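Subclass B3 metallo-beta-lactamase (Sphingobium indicum, PDB 7LUU) probably hydrolyses the beta-lactam ring of antibiotics at a dinuclear zinc site, as a subclass B3 metallo-beta-lactamase. Local coordinates at residues E54-L59 with L94-P99. Residues are numbered along the deposited sequence; the frame is centred on the assembly and turned at random.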
loop_
_atom_site.group_PDB
_atom_site.type_symbol
_atom_site.label_atom_id
_atom_site.label_comp_id
_atom_site.label_asym_id
_atom_site.label_seq_id
_atom_site.Cartn_x
_atom_site.Cartn_y
_atom_site.Cartn_z
ATOM N N GLU A 54 17.241 4.974 3.655
ATOM C CA GLU A 54 16.624 4.016 4.554
ATOM C C GLU A 54 15.461 3.273 3.901
ATOM O O GLU A 54 15.368 2.034 4.007
ATOM C CB GLU A 54 16.099 4.702 5.817
ATOM C CG GLU A 54 17.155 5.431 6.608
ATOM C CD GLU A 54 17.061 5.138 8.080
ATOM O OE1 GLU A 54 18.078 4.642 8.614
ATOM O OE2 GLU A 54 15.979 5.384 8.697
ATOM N N TRP A 55 14.517 4.016 3.311
ATOM C CA TRP A 55 13.329 3.385 2.746
ATOM C C TRP A 55 13.698 2.335 1.713
ATOM O O TRP A 55 13.053 1.289 1.641
ATOM C CB TRP A 55 12.437 4.414 2.037
ATOM C CG TRP A 55 11.525 5.186 2.908
ATOM C CD1 TRP A 55 10.975 4.804 4.100
ATOM C CD2 TRP A 55 10.978 6.475 2.597
ATOM N NE1 TRP A 55 10.118 5.810 4.565
ATOM C CE2 TRP A 55 10.119 6.841 3.653
ATOM C CE3 TRP A 55 11.155 7.370 1.524
ATOM C CZ2 TRP A 55 9.423 8.068 3.650
ATOM C CZ3 TRP A 55 10.484 8.608 1.542
ATOM C CH2 TRP A 55 9.621 8.921 2.594
ATOM N N LEU A 56 14.676 2.638 0.851
ATOM C CA LEU A 56 14.964 1.767 -0.276
ATOM C C LEU A 56 16.193 0.887 -0.009
ATOM O O LEU A 56 16.751 0.309 -0.929
ATOM C CB LEU A 56 15.195 2.610 -1.545
ATOM C CG LEU A 56 13.979 3.433 -1.930
ATOM C CD1 LEU A 56 14.256 4.147 -3.291
ATOM C CD2 LEU A 56 12.741 2.565 -2.089
ATOM N N ALA A 57 16.591 0.731 1.260
ATOM C CA ALA A 57 17.700 -0.186 1.506
ATOM C C ALA A 57 17.351 -1.573 0.941
ATOM O O ALA A 57 16.219 -2.053 1.094
ATOM C CB ALA A 57 17.975 -0.245 3.015
ATOM N N PRO A 58 18.271 -2.229 0.272
ATOM C CA PRO A 58 17.897 -3.424 -0.480
ATOM C C PRO A 58 17.712 -4.632 0.412
ATOM O O PRO A 58 18.442 -4.829 1.406
ATOM C CB PRO A 58 19.089 -3.654 -1.418
ATOM C CG PRO A 58 20.278 -2.988 -0.688
ATOM C CD PRO A 58 19.665 -1.786 -0.004
ATOM N N LEU A 59 16.838 -5.529 -0.058
ATOM C CA LEU A 59 16.635 -6.862 0.524
ATOM C C LEU A 59 16.508 -7.861 -0.611
ATOM O O LEU A 59 15.897 -7.550 -1.640
ATOM C CB LEU A 59 15.358 -6.900 1.371
ATOM C CG LEU A 59 15.369 -6.057 2.663
ATOM C CD1 LEU A 59 13.979 -6.136 3.318
ATOM C CD2 LEU A 59 16.494 -6.542 3.673
ATOM N N LEU A 94 9.036 4.526 -4.331
ATOM C CA LEU A 94 9.367 5.852 -4.882
ATOM C C LEU A 94 9.614 5.775 -6.392
ATOM O O LEU A 94 9.785 4.693 -6.957
ATOM C CB LEU A 94 10.633 6.363 -4.211
ATOM C CG LEU A 94 10.495 6.665 -2.715
ATOM C CD1 LEU A 94 11.928 6.968 -2.213
ATOM C CD2 LEU A 94 9.738 7.886 -2.560
ATOM N N PRO A 95 9.615 6.915 -7.103
ATOM C CA PRO A 95 9.831 6.826 -8.559
ATOM C C PRO A 95 11.127 6.088 -8.937
ATOM O O PRO A 95 11.156 5.278 -9.878
ATOM C CB PRO A 95 9.862 8.305 -8.992
ATOM C CG PRO A 95 8.878 8.975 -7.936
ATOM C CD PRO A 95 9.301 8.308 -6.649
ATOM N N GLN A 96 12.237 6.389 -8.254
ATOM C CA GLN A 96 13.488 5.751 -8.612
ATOM C C GLN A 96 13.530 4.284 -8.205
ATOM O O GLN A 96 14.466 3.593 -8.610
ATOM C CB GLN A 96 14.652 6.526 -7.966
ATOM C CG GLN A 96 14.692 6.455 -6.420
ATOM C CD GLN A 96 13.981 7.637 -5.709
ATOM O OE1 GLN A 96 12.909 8.113 -6.129
ATOM N NE2 GLN A 96 14.582 8.092 -4.612
ATOM N N ALA A 97 12.503 3.787 -7.478
ATOM C CA ALA A 97 12.469 2.374 -7.122
ATOM C C ALA A 97 11.944 1.511 -8.237
ATOM O O ALA A 97 12.092 0.283 -8.179
ATOM C CB ALA A 97 11.580 2.135 -5.916
ATOM N N ALA A 98 11.315 2.098 -9.257
ATOM C CA ALA A 98 10.697 1.220 -10.264
ATOM C C ALA A 98 11.704 0.260 -10.902
ATOM O O ALA A 98 11.431 -0.957 -10.952
ATOM C CB ALA A 98 9.954 2.082 -11.291
ATOM N N PRO A 99 12.873 0.700 -11.351
ATOM C CA PRO A 99 13.851 -0.277 -11.883
ATOM C C PRO A 99 14.307 -1.319 -10.860
ATOM O O PRO A 99 14.584 -2.466 -11.258
ATOM C CB PRO A 99 15.050 0.588 -12.308
ATOM C CG PRO A 99 14.654 1.981 -12.112
ATOM C CD PRO A 99 13.361 2.101 -11.395
#
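Leu56 reaches across to three residues of 94-99 with the two arms of its isobutyl fork. One methyl, CD1, meets Leu94 CD1 at 3.8 Å and lies 3.9 Å from Gln96 CG; the other, CD2, rests 4.0 Å from Ala97 CB. With CG anti to the carbonyl carbon (chi1 -61°), the fork extends from the end of helix 49-55 toward the loop between strand 87-90 and helix 98-107 of the metallo-beta-lactamase alpha-beta/beta-alpha sandwich. Ala97 suits its place because its single methyl meets one prong of the fork while the backbones stay close, Leu56 CA and Ala97 CA being 7.3 Å apart.

A second apolar contact involves the indole. Leu94 CD1 also touches Trp55 at CE3, on the benzene half, 3.8 Å away, the two side chains crossing at roughly a right angle. One leucine methyl is thus shared by a ring and a second leucine, and Leu94 also touches Ala52 of helix 49-55.

Gln96 lays CG and its nearby amide end alongside Leu56 CD1, its chain bending at chi2 (-94°), while NE2 hydrogen-bonds to Met47 O, just before helix 49-55. Ala97 N bonds to Leu94 O at 2.9 Å, a turn bond consistent with Leu94 and Ala97 both facing Leu56.

No hydrogen bond joins the two segments, so the direct contact rests on dispersion and burial of apolar surface. Because Trp55 also packs against the zinc ligand Asp126, the nearest atom of its side chain about 6 Å from a zinc ion, the apolar patch adjoins an indole at the border of the dinuclear zinc site.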